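Local coordinates for protein glycosyl transferase (Staphylococcus aureus, PDB 5TZJ) that belongs to glycosyl transferase family 2 and, in this structure, holds uridine-diphosphate-N-acetylglucosamine in a pocket, at residues I148-P153 with K184-A189; I118-V123 with S131-T136; K73-A78 with F89-D94. One frame throughout, in Å; residues are numbered along the deposited sequence.

How the contacts relate
This transferase illustrates how a ligand pocket is assembled from loops and a helix that other parts of the fold hold in place. Contact 3 lies directly at uridine-diphosphate-N-acetylglucosamine and grips its sugars through charged and polar groups. Contact 1, whose centre is about 17 Å from that of contact 3, reaches the same ligand with Ser152 and Pro153, and Pro153 CG packs 3.5 Å from Arg75 CZ of contact 3. Contact 2 stands further back, its centre about 15 Å from that of contact 1 and 21 Å from that of contact 3. It joins contact 1 where Met132 CE meets Thr150 CG2 at 3.7 Å, while the side chain of Met120 comes within about 4 Å of the ligand.

Contact 1: I148-P153 with K184-A189; sequences IYTLSP and KAYLNA. With UD1 (uridine-diphosphate-N-acetylglucosamine), chain C.
Tyr186 makes the whole contact for its helix, sending a phenol across to Ile148, Thr150 and Leu151 in the loop beyond. At the start of 184-189, Lys184 turns its carbonyl toward the end of the helix. Next comes Tyr186 itself. With CG anti to its carbonyl carbon (chi1 -75°), the side chain runs straight at the loop, and its OH donates to Thr150 O at 2.8 Å. The hydroxyl meets that oxygen almost head-on, the C=O...O angle being 170°, and the carbonyl oxygen lies at the ring edge near its plane. A buried phenol is thus paired with a buried backbone acceptor in a loop that has little regular structure of its own. Leu151 CD2 fills in beside the ring, 3.7 Å from Tyr186 CE2, and Thr150 CG2 rests 3.9 Å from Tyr186 OH, whereas Thr150 OG1 is turned to Lys155 NZ. Beyond this grip the loop continues to uridine-diphosphate-N-acetylglucosamine, Ser152 CB lying 3.5 Å from its C8' and Pro153 CD 3.5 Å from its O3'. Asn188 then closes back on the helix: its backbone N and its ND2, the latter at 2.8 Å, both donate to Lys184 O, arriving on opposite faces of the carbonyl plane. Ala189 leaves helical geometry and touches Val115. The tyrosine is flanked by Val115 and Leu117 of strand 115-122, while Ile148 leans on Phe249 and Leu151 on Arg252, wedging the loop between helices 177-188 and 239-256.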
loop_
_atom_site.group_PDB
_atom_site.type_symbol
_atom_site.label_atom_id
_atom_site.label_comp_id
_atom_site.label_asym_id
_atom_site.label_seq_id
_atom_site.Cartn_x
_atom_site.Cartn_y
_atom_site.Cartn_z
ATOM N N ILE A 148 -9.062 1.811 0.461
ATOM C CA ILE A 148 -7.937 2.644 0.085
ATOM C C ILE A 148 -6.952 2.830 1.240
ATOM O O ILE A 148 -5.797 3.215 1.007
ATOM C CB ILE A 148 -8.474 3.978 -0.456
ATOM C CG1 ILE A 148 -7.405 4.679 -1.279
ATOM C CG2 ILE A 148 -8.889 4.900 0.690
ATOM C CD1 ILE A 148 -7.947 5.843 -2.131
ATOM N N TYR A 149 -7.367 2.588 2.480
ATOM C CA TYR A 149 -6.472 2.629 3.625
ATOM C C TYR A 149 -5.591 1.388 3.754
ATOM O O TYR A 149 -4.773 1.353 4.682
ATOM C CB TYR A 149 -7.273 2.869 4.901
ATOM C CG TYR A 149 -7.750 4.314 4.899
ATOM C CD1 TYR A 149 -8.890 4.685 4.200
ATOM C CD2 TYR A 149 -7.011 5.318 5.517
ATOM C CE1 TYR A 149 -9.320 6.029 4.156
ATOM C CE2 TYR A 149 -7.439 6.690 5.479
ATOM C CZ TYR A 149 -8.573 7.022 4.773
ATOM O OH TYR A 149 -8.984 8.345 4.692
ATOM N N THR A 150 -5.686 0.412 2.826
ATOM C CA THR A 150 -4.763 -0.726 2.807
ATOM C C THR A 150 -4.298 -0.996 1.370
ATOM O O THR A 150 -5.061 -1.487 0.537
ATOM C CB THR A 150 -5.361 -1.985 3.474
ATOM O OG1 THR A 150 -4.395 -3.051 3.392
ATOM C CG2 THR A 150 -6.661 -2.445 2.835
ATOM N N LEU A 151 -3.035 -0.640 1.086
ATOM C CA LEU A 151 -2.444 -0.767 -0.241
ATOM C C LEU A 151 -1.314 -1.792 -0.284
ATOM O O LEU A 151 -0.659 -1.935 -1.319
ATOM C CB LEU A 151 -1.944 0.619 -0.738
ATOM C CG LEU A 151 -3.075 1.652 -0.721
ATOM C CD1 LEU A 151 -2.549 3.045 -1.137
ATOM C CD2 LEU A 151 -4.176 1.149 -1.640
ATOM N N SER A 152 -1.087 -2.523 0.805
ATOM C CA SER A 152 -0.063 -3.538 0.808
ATOM C C SER A 152 -0.440 -4.631 -0.193
ATOM O O SER A 152 -1.610 -4.763 -0.582
ATOM C CB SER A 152 0.082 -4.107 2.212
ATOM O OG SER A 152 -1.090 -4.833 2.581
ATOM N N PRO A 153 0.523 -5.422 -0.650
ATOM C CA PRO A 153 0.194 -6.431 -1.662
ATOM C C PRO A 153 -0.269 -7.763 -1.075
ATOM O O PRO A 153 -0.432 -8.742 -1.828
ATOM C CB PRO A 153 1.530 -6.577 -2.412
ATOM C CG PRO A 153 2.576 -6.353 -1.354
ATOM C CD PRO A 153 1.977 -5.292 -0.429
ATOM N N LYS A 184 -3.577 0.469 -8.861
ATOM C CA LYS A 184 -3.847 -0.010 -10.216
ATOM C C LYS A 184 -4.779 -1.221 -10.196
ATOM O O LYS A 184 -5.720 -1.309 -10.997
ATOM C CB LYS A 184 -2.533 -0.387 -10.931
ATOM C CG LYS A 184 -1.710 0.783 -11.512
ATOM C CD LYS A 184 -0.349 0.284 -12.094
ATOM C CE LYS A 184 0.503 1.424 -12.710
ATOM N NZ LYS A 184 1.865 1.005 -13.215
ATOM N N ALA A 185 -4.512 -2.182 -9.313
ATOM C CA ALA A 185 -5.368 -3.372 -9.284
ATOM C C ALA A 185 -6.780 -2.990 -8.851
ATOM O O ALA A 185 -7.764 -3.492 -9.404
ATOM C CB ALA A 185 -4.797 -4.431 -8.336
ATOM N N TYR A 186 -6.897 -2.082 -7.875
ATOM C CA TYR A 186 -8.232 -1.618 -7.481
ATOM C C TYR A 186 -8.938 -0.941 -8.649
ATOM O O TYR A 186 -10.124 -1.204 -8.923
ATOM C CB TYR A 186 -8.134 -0.642 -6.313
ATOM C CG TYR A 186 -7.846 -1.204 -4.925
ATOM C CD1 TYR A 186 -8.119 -2.505 -4.600
ATOM C CD2 TYR A 186 -7.330 -0.367 -3.922
ATOM C CE1 TYR A 186 -7.871 -2.982 -3.275
ATOM C CE2 TYR A 186 -7.110 -0.801 -2.620
ATOM C CZ TYR A 186 -7.378 -2.122 -2.301
ATOM O OH TYR A 186 -7.118 -2.541 -1.013
ATOM N N LEU A 187 -8.235 -0.034 -9.332
ATOM C CA LEU A 187 -8.856 0.750 -10.399
ATOM C C LEU A 187 -9.335 -0.121 -11.580
ATOM O O LEU A 187 -10.286 0.247 -12.276
ATOM C CB LEU A 187 -7.874 1.825 -10.872
ATOM C CG LEU A 187 -7.656 3.060 -9.959
ATOM C CD1 LEU A 187 -6.431 3.871 -10.389
ATOM C CD2 LEU A 187 -8.909 3.988 -9.869
ATOM N N ASN A 188 -8.692 -1.258 -11.836
ATOM C CA ASN A 188 -9.027 -2.092 -12.982
ATOM C C ASN A 188 -9.978 -3.240 -12.668
ATOM O O ASN A 188 -10.480 -3.874 -13.602
ATOM C CB ASN A 188 -7.743 -2.682 -13.600
ATOM C CG ASN A 188 -6.987 -1.655 -14.403
ATOM O OD1 ASN A 188 -7.371 -1.328 -15.534
ATOM N ND2 ASN A 188 -5.930 -1.111 -13.820
ATOM N N ALA A 189 -10.235 -3.536 -11.402
ATOM C CA ALA A 189 -10.955 -4.754 -11.083
ATOM C C ALA A 189 -12.441 -4.529 -11.296
ATOM O O ALA A 189 -12.955 -3.436 -11.078
ATOM C CB ALA A 189 -10.698 -5.181 -9.639
HETATM C "C1'" UD1 C . 5.796 -3.859 4.430
HETATM C "C2'" UD1 C . 4.742 -4.476 3.518
HETATM C "C3'" UD1 C . 5.480 -5.144 2.407
HETATM C "C4'" UD1 C . 6.032 -4.055 1.555
HETATM C "C5'" UD1 C . 7.159 -3.383 2.341
HETATM C "C6'" UD1 C . 7.746 -2.244 1.559
HETATM C "C7'" UD1 C . 2.682 -4.925 4.881
HETATM C "C8'" UD1 C . 2.339 -3.451 4.773
HETATM N "N2'" UD1 C . 3.886 -5.433 4.273
HETATM O "O1'" UD1 C . 6.506 -4.913 4.968
HETATM O "O3'" UD1 C . 4.645 -6.082 1.670
HETATM O "O4'" UD1 C . 6.501 -4.588 0.332
HETATM O "O5'" UD1 C . 6.645 -2.881 3.646
HETATM O "O6'" UD1 C . 6.713 -1.488 0.975
HETATM O "O7'" UD1 C . 1.990 -5.671 5.477
HETATM N N1 UD1 C . 12.730 -8.164 0.229
HETATM C C2 UD1 C . 13.366 -8.448 -1.089
HETATM N N3 UD1 C . 14.569 -7.678 -1.535
HETATM C C4 UD1 C . 15.097 -6.636 -0.660
HETATM C C5 UD1 C . 14.437 -6.335 0.653
HETATM C C6 UD1 C . 13.248 -7.109 1.083
HETATM O O2 UD1 C . 12.922 -9.289 -1.774
HETATM O O4 UD1 C . 16.052 -6.025 -1.012
HETATM C C1B UD1 C . 11.540 -8.891 0.592
HETATM C C2B UD1 C . 11.516 -9.436 2.124
HETATM O "O2'" UD1 C . 12.277 -10.706 2.194
HETATM C C3B UD1 C . 10.219 -9.544 2.410
HETATM C C4B UD1 C . 9.509 -8.462 1.572
HETATM O O4B UD1 C . 10.520 -8.040 0.491
HETATM O O3B UD1 C . 9.653 -10.857 1.933
HETATM C C5B UD1 C . 9.145 -7.287 2.294
HETATM O O5B UD1 C . 10.290 -6.708 2.860
HETATM P PA UD1 C . 10.218 -6.375 4.475
HETATM O O1A UD1 C . 11.594 -6.049 4.998
HETATM O O2A UD1 C . 9.597 -7.544 5.216
HETATM O O3A UD1 C . 9.190 -5.064 4.551
HETATM P PB UD1 C . 8.001 -4.761 5.660
HETATM O O1B UD1 C . 8.035 -5.677 6.863
HETATM O O2B UD1 C . 8.377 -3.351 6.087
#

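Contact 2: I118-V123 with S131-T136; sequences IKMKGV and SMFKET
Phe133 lays its ring against the backbone at Lys119, where strand 115-122, a member of the mixed sheet of this GT-A, Rossmann-like domain, is interrupted. The central interaction is a CH-pi contact: Lys119 CA stands 3.7 Å from the centroid of the Phe133 ring, 23° off the ring normal and therefore over its face, with Met120 N above the same face. Ile118 O comes in obliquely, 3.3 Å from Phe133 CZ, and Met120 CG adds a looser apolar touch at 4.2 Å from Phe133 CE2. No hydrogen bond links the two segments, so shape carries the contact.

The lysine side chain extends the fit. Its CG lies anti to the backbone N (chi1 177°), which carries the aliphatic chain back past the phenylalanine in the opposite direction to the phenylalanine side chain. Lys119 CB sits 3.9 Å from Phe133 CD1. Further along, a bend at chi3 (-65°) brings CE near the Phe133 carbonyl, and the ammonium NZ goes on to bond Ser196 O. The same serine holds the other partner, since Ser196 OG is hydrogen-bonded to Phe133 O; Ser196 thus fixes the lysine tip and the phenylalanine backbone together.

Outward again, the strand is set by its neighbours: Lys119 shares backbone hydrogen bonds with Leu195, Tyr200 and Tyr201, and Phe133 also packs on Leu117 and Val194. The loop 131-136 is tied down by Thr136 OG1, bonded to Ser196 N and Asp197 OD1. On the ring face opposite Lys119, Met132 CG rides 3.8 Å above the plane of Phe133, offset toward the rim.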
loop_
_atom_site.group_PDB
_atom_site.type_symbol
_atom_site.label_atom_id
_atom_site.label_comp_id
_atom_site.label_asym_id
_atom_site.label_seq_id
_atom_site.Cartn_x
_atom_site.Cartn_y
_atom_site.Cartn_z
ATOM N N ILE A 118 -8.015 -10.074 2.468
ATOM C CA ILE A 118 -8.151 -11.086 3.507
ATOM C C ILE A 118 -7.683 -10.502 4.830
ATOM O O ILE A 118 -6.686 -9.772 4.883
ATOM C CB ILE A 118 -7.385 -12.369 3.160
ATOM C CG1 ILE A 118 -5.901 -12.054 2.886
ATOM C CG2 ILE A 118 -8.065 -13.091 1.996
ATOM C CD1 ILE A 118 -5.088 -13.335 2.649
ATOM N N LYS A 119 -8.443 -10.771 5.885
ATOM C CA LYS A 119 -8.237 -10.078 7.148
ATOM C C LYS A 119 -6.844 -10.372 7.691
ATOM O O LYS A 119 -6.388 -11.518 7.690
ATOM C CB LYS A 119 -9.309 -10.496 8.170
ATOM C CG LYS A 119 -9.097 -9.846 9.522
ATOM C CD LYS A 119 -10.007 -10.418 10.584
ATOM C CE LYS A 119 -11.443 -10.136 10.307
ATOM N NZ LYS A 119 -12.320 -10.798 11.345
ATOM N N MET A 120 -6.171 -9.331 8.174
ATOM C CA MET A 120 -4.830 -9.498 8.708
ATOM C C MET A 120 -4.832 -9.427 10.233
ATOM O O MET A 120 -5.752 -8.895 10.859
ATOM C CB MET A 120 -3.884 -8.445 8.128
ATOM C CG MET A 120 -4.103 -8.130 6.654
ATOM S SD MET A 120 -3.218 -6.618 6.177
ATOM C CE MET A 120 -1.556 -7.128 6.640
ATOM N N LYS A 121 -3.790 -10.005 10.829
ATOM C CA LYS A 121 -3.571 -9.942 12.266
ATOM C C LYS A 121 -2.124 -9.560 12.534
ATOM O O LYS A 121 -1.207 -10.136 11.929
ATOM C CB LYS A 121 -3.895 -11.276 12.928
ATOM C CG LYS A 121 -3.363 -11.414 14.348
ATOM C CD LYS A 121 -3.956 -10.365 15.273
ATOM C CE LYS A 121 -3.555 -10.638 16.716
ATOM N NZ LYS A 121 -3.813 -12.049 17.051
ATOM N N GLY A 122 -1.923 -8.582 13.421
ATOM C CA GLY A 122 -0.577 -8.251 13.862
ATOM C C GLY A 122 -0.034 -9.302 14.818
ATOM O O GLY A 122 -0.767 -9.888 15.620
ATOM N N VAL A 123 1.269 -9.559 14.722
ATOM C CA VAL A 123 1.943 -10.487 15.629
ATOM C C VAL A 123 3.103 -9.756 16.287
ATOM O O VAL A 123 3.788 -8.953 15.639
ATOM C CB VAL A 123 2.434 -11.763 14.917
ATOM C CG1 VAL A 123 3.042 -12.717 15.925
ATOM C CG2 VAL A 123 1.292 -12.436 14.193
ATOM N N SER A 131 -9.753 -1.179 9.755
ATOM C CA SER A 131 -11.026 -0.499 9.539
ATOM C C SER A 131 -11.815 -1.070 8.365
ATOM O O SER A 131 -13.045 -0.940 8.349
ATOM C CB SER A 131 -10.805 0.997 9.318
ATOM O OG SER A 131 -10.281 1.258 8.024
ATOM N N MET A 132 -11.156 -1.706 7.396
ATOM C CA MET A 132 -11.862 -2.325 6.280
ATOM C C MET A 132 -12.168 -3.810 6.503
ATOM O O MET A 132 -12.709 -4.462 5.610
ATOM C CB MET A 132 -11.064 -2.139 4.972
ATOM C CG MET A 132 -9.754 -2.935 4.848
ATOM S SD MET A 132 -8.544 -2.444 6.090
ATOM C CE MET A 132 -8.300 -0.707 5.624
ATOM N N PHE A 133 -11.847 -4.364 7.665
ATOM C CA PHE A 133 -11.993 -5.795 7.884
ATOM C C PHE A 133 -13.032 -6.125 8.949
ATOM O O PHE A 133 -13.027 -7.236 9.485
ATOM C CB PHE A 133 -10.648 -6.419 8.255
ATOM C CG PHE A 133 -9.685 -6.518 7.103
ATOM C CD1 PHE A 133 -9.955 -7.349 6.025
ATOM C CD2 PHE A 133 -8.504 -5.785 7.101
ATOM C CE1 PHE A 133 -9.062 -7.442 4.959
ATOM C CE2 PHE A 133 -7.602 -5.874 6.046
ATOM C CZ PHE A 133 -7.887 -6.698 4.977
ATOM N N LYS A 134 -13.925 -5.185 9.271
ATOM C CA LYS A 134 -14.918 -5.458 10.312
ATOM C C LYS A 134 -16.010 -6.408 9.847
ATOM O O LYS A 134 -16.771 -6.901 10.680
ATOM C CB LYS A 134 -15.558 -4.157 10.808
ATOM C CG LYS A 134 -14.598 -3.189 11.506
ATOM C CD LYS A 134 -14.042 -3.778 12.799
ATOM C CE LYS A 134 -12.556 -3.467 12.984
ATOM N NZ LYS A 134 -12.233 -1.997 12.925
ATOM N N GLU A 135 -16.096 -6.682 8.551
ATOM C CA GLU A 135 -17.181 -7.468 7.992
ATOM C C GLU A 135 -16.684 -8.152 6.727
ATOM O O GLU A 135 -15.824 -7.621 6.015
ATOM C CB GLU A 135 -18.387 -6.571 7.684
ATOM C CG GLU A 135 -19.741 -7.269 7.769
ATOM C CD GLU A 135 -20.903 -6.280 7.700
ATOM O OE1 GLU A 135 -22.072 -6.722 7.826
ATOM O OE2 GLU A 135 -20.644 -5.059 7.524
ATOM N N THR A 136 -17.206 -9.338 6.459
ATOM C CA THR A 136 -16.988 -9.949 5.160
ATOM C C THR A 136 -17.941 -9.317 4.158
ATOM O O THR A 136 -19.114 -9.083 4.462
ATOM C CB THR A 136 -17.211 -11.454 5.224
ATOM O OG1 THR A 136 -16.228 -12.054 6.082
ATOM C CG2 THR A 136 -17.117 -12.058 3.843
#

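Contact 3: K73-A78 with F89-D94; sequences KPRNVA and FVDSDD. With UD1 (uridine-diphosphate-N-acetylglucosamine), chain C.
Asp91 OD1 is held by two donors at once: Arg75 NH2 forms a salt bridge to it at 2.8 Å, and a water donates to it while accepting from Arg75 NE. The bridge is nearly straight, with an N-H...O angle of 165°, and uses the syn lone pair of the carboxylate. Guanidinium and carboxylate planes lie only 17° apart, so the two groups form one almost flat plate, and the ligand's O3' meets the guanidinium at its edge, near its plane. The N-acetylglucosamine ring of uridine-diphosphate-N-acetylglucosamine is bound by both halves of that plate: its O3' donates to Asp91 OD2 at 2.6 Å, and Arg75 NH2 donates to its O4' at 2.8 Å. Weak bonds from Arg75 NH2 to O3' and from NH1 to O4' add to the grip, and NH1 also pairs with Glu177. An extended arginine chain delivers the group here, Arg75 CD passing 3.9 Å from Phe89 CD1 on the way.

Past Asp91 the chain makes a type I turn to Asp94. Ser92 N donates to the ribose hydroxyl O3B at 2.8 Å, and Ser92 OG shares a hydrogen bond of 2.8 Å with the ribose hydroxyl O2'. The sequence Asp91-Ser92-Asp93 is consistent with the Asp-X-Asp signature of GT-A glycosyltransferases; Asp93 is salt-bridged to Arg206.

Around this site, Phe89 packs edge-to-face on Phe169 and touches Ile6. Helix 72-81 rests Pro74 and Ala78 on strands 3-9 and 33-39, and the 89-94 segment leaves the end of strand 86-89, which runs parallel to strand 3-9.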
loop_
_atom_site.group_PDB
_atom_site.type_symbol
_atom_site.label_atom_id
_atom_site.label_comp_id
_atom_site.label_asym_id
_atom_site.label_seq_id
_atom_site.Cartn_x
_atom_site.Cartn_y
_atom_site.Cartn_z
ATOM N N LYS A 73 11.180 -6.016 -7.664
ATOM C CA LYS A 73 11.707 -6.844 -8.749
ATOM C C LYS A 73 11.521 -8.342 -8.492
ATOM O O LYS A 73 11.005 -9.036 -9.388
ATOM C CB LYS A 73 13.170 -6.498 -9.027
ATOM C CG LYS A 73 13.677 -7.356 -10.207
ATOM C CD LYS A 73 15.035 -6.886 -10.745
ATOM C CE LYS A 73 15.338 -7.549 -12.098
ATOM N NZ LYS A 73 16.746 -7.135 -12.497
ATOM N N PRO A 74 11.836 -8.895 -7.307
ATOM C CA PRO A 74 11.550 -10.326 -7.113
ATOM C C PRO A 74 10.081 -10.659 -7.244
ATOM O O PRO A 74 9.765 -11.768 -7.710
ATOM C CB PRO A 74 12.091 -10.635 -5.710
ATOM C CG PRO A 74 12.606 -9.398 -5.142
ATOM C CD PRO A 74 12.652 -8.337 -6.214
ATOM N N ARG A 75 9.150 -9.753 -6.858
ATOM C CA ARG A 75 7.749 -10.133 -7.026
ATOM C C ARG A 75 7.357 -10.105 -8.502
ATOM O O ARG A 75 6.595 -10.977 -8.964
ATOM C CB ARG A 75 6.782 -9.268 -6.190
ATOM C CG ARG A 75 6.945 -9.308 -4.643
ATOM C CD ARG A 75 6.000 -8.241 -3.990
ATOM N NE ARG A 75 6.004 -8.262 -2.523
ATOM C CZ ARG A 75 5.997 -7.160 -1.780
ATOM N NH1 ARG A 75 6.003 -5.986 -2.396
ATOM N NH2 ARG A 75 5.982 -7.223 -0.446
ATOM N N ASN A 76 7.900 -9.142 -9.255
ATOM C CA ASN A 76 7.683 -9.080 -10.712
ATOM C C ASN A 76 8.203 -10.328 -11.419
ATOM O O ASN A 76 7.530 -10.881 -12.298
ATOM C CB ASN A 76 8.380 -7.848 -11.288
ATOM C CG ASN A 76 7.685 -6.550 -10.883
ATOM O OD1 ASN A 76 6.520 -6.579 -10.478
ATOM N ND2 ASN A 76 8.364 -5.418 -11.046
ATOM N N VAL A 77 9.413 -10.777 -11.069
ATOM C CA VAL A 77 9.945 -12.011 -11.656
ATOM C C VAL A 77 9.032 -13.175 -11.337
ATOM O O VAL A 77 8.701 -13.993 -12.216
ATOM C CB VAL A 77 11.375 -12.262 -11.135
ATOM C CG1 VAL A 77 11.925 -13.622 -11.642
ATOM C CG2 VAL A 77 12.274 -11.064 -11.444
ATOM N N ALA A 78 8.558 -13.237 -10.081
ATOM C CA ALA A 78 7.662 -14.316 -9.681
ATOM C C ALA A 78 6.330 -14.220 -10.405
ATOM O O ALA A 78 5.742 -15.249 -10.775
ATOM C CB ALA A 78 7.413 -14.278 -8.167
ATOM N N PHE A 89 0.412 -12.642 -2.500
ATOM C CA PHE A 89 1.741 -12.211 -2.095
ATOM C C PHE A 89 1.891 -12.351 -0.583
ATOM O O PHE A 89 1.102 -11.798 0.185
ATOM C CB PHE A 89 2.002 -10.757 -2.508
ATOM C CG PHE A 89 1.940 -10.525 -3.986
ATOM C CD1 PHE A 89 3.082 -10.757 -4.806
ATOM C CD2 PHE A 89 0.756 -10.152 -4.584
ATOM C CE1 PHE A 89 3.015 -10.548 -6.181
ATOM C CE2 PHE A 89 0.685 -9.932 -5.960
ATOM C CZ PHE A 89 1.817 -10.135 -6.760
ATOM N N VAL A 90 2.908 -13.083 -0.153
ATOM C CA VAL A 90 3.220 -13.201 1.266
ATOM C C VAL A 90 4.682 -12.864 1.461
ATOM O O VAL A 90 5.548 -13.453 0.799
ATOM C CB VAL A 90 2.960 -14.616 1.802
ATOM C CG1 VAL A 90 3.143 -14.596 3.330
ATOM C CG2 VAL A 90 1.599 -15.065 1.379
ATOM N N ASP A 91 4.956 -11.998 2.418
ATOM C CA ASP A 91 6.333 -11.645 2.717
ATOM C C ASP A 91 7.006 -12.694 3.583
ATOM O O ASP A 91 6.355 -13.450 4.325
ATOM C CB ASP A 91 6.394 -10.287 3.388
ATOM C CG ASP A 91 6.032 -9.189 2.428
ATOM O OD1 ASP A 91 6.100 -9.447 1.186
ATOM O OD2 ASP A 91 5.706 -8.097 2.912
ATOM N N SER A 92 8.338 -12.757 3.442
ATOM C CA SER A 92 9.098 -13.900 3.929
ATOM C C SER A 92 9.031 -14.052 5.446
ATOM O O SER A 92 9.245 -15.158 5.958
ATOM C CB SER A 92 10.549 -13.781 3.458
ATOM O OG SER A 92 11.159 -12.621 3.982
ATOM N N ASP A 93 8.755 -12.975 6.176
ATOM C CA ASP A 93 8.667 -12.998 7.627
ATOM C C ASP A 93 7.228 -13.097 8.126
ATOM O O ASP A 93 6.990 -12.942 9.331
ATOM C CB ASP A 93 9.336 -11.747 8.197
ATOM C CG ASP A 93 8.768 -10.461 7.584
ATOM O OD1 ASP A 93 7.934 -10.568 6.645
ATOM O OD2 ASP A 93 9.169 -9.350 8.006
ATOM N N ASP A 94 6.262 -13.351 7.241
ATOM C CA ASP A 94 4.857 -13.505 7.647
ATOM C C ASP A 94 4.425 -14.965 7.474
ATOM O O ASP A 94 5.201 -15.817 7.045
ATOM C CB ASP A 94 3.957 -12.547 6.856
ATOM C CG ASP A 94 4.348 -11.079 7.051
ATOM O OD1 ASP A 94 4.925 -10.760 8.119
ATOM O OD2 ASP A 94 4.100 -10.258 6.130
HETATM C "C1'" UD1 C . 5.796 -3.859 4.430
HETATM C "C2'" UD1 C . 4.742 -4.476 3.518
HETATM C "C3'" UD1 C . 5.480 -5.144 2.407
HETATM C "C4'" UD1 C . 6.032 -4.055 1.555
HETATM C "C5'" UD1 C . 7.159 -3.383 2.341
HETATM C "C6'" UD1 C . 7.746 -2.244 1.559
HETATM C "C7'" UD1 C . 2.682 -4.925 4.881
HETATM C "C8'" UD1 C . 2.339 -3.451 4.773
HETATM N "N2'" UD1 C . 3.886 -5.433 4.273
HETATM O "O1'" UD1 C . 6.506 -4.913 4.968
HETATM O "O3'" UD1 C . 4.645 -6.082 1.670
HETATM O "O4'" UD1 C . 6.501 -4.588 0.332
HETATM O "O5'" UD1 C . 6.645 -2.881 3.646
HETATM O "O6'" UD1 C . 6.713 -1.488 0.975
HETATM O "O7'" UD1 C . 1.990 -5.671 5.477
HETATM N N1 UD1 C . 12.730 -8.164 0.229
HETATM C C2 UD1 C . 13.366 -8.448 -1.089
HETATM N N3 UD1 C . 14.569 -7.678 -1.535
HETATM C C4 UD1 C . 15.097 -6.636 -0.660
HETATM C C5 UD1 C . 14.437 -6.335 0.653
HETATM C C6 UD1 C . 13.248 -7.109 1.083
HETATM O O2 UD1 C . 12.922 -9.289 -1.774
HETATM O O4 UD1 C . 16.052 -6.025 -1.012
HETATM C C1B UD1 C . 11.540 -8.891 0.592
HETATM C C2B UD1 C . 11.516 -9.436 2.124
HETATM O "O2'" UD1 C . 12.277 -10.706 2.194
HETATM C C3B UD1 C . 10.219 -9.544 2.410
HETATM C C4B UD1 C . 9.509 -8.462 1.572
HETATM O O4B UD1 C . 10.520 -8.040 0.491
HETATM O O3B UD1 C . 9.653 -10.857 1.933
HETATM C C5B UD1 C . 9.145 -7.287 2.294
HETATM O O5B UD1 C . 10.290 -6.708 2.860
HETATM P PA UD1 C . 10.218 -6.375 4.475
HETATM O O1A UD1 C . 11.594 -6.049 4.998
HETATM O O2A UD1 C . 9.597 -7.544 5.216
HETATM O O3A UD1 C . 9.190 -5.064 4.551
HETATM P PB UD1 C . 8.001 -4.761 5.660
HETATM O O1B UD1 C . 8.035 -5.677 6.863
HETATM O O2B UD1 C . 8.377 -3.351 6.087
HETATM O O HOH W 1 5.151 -10.726 -1.203
#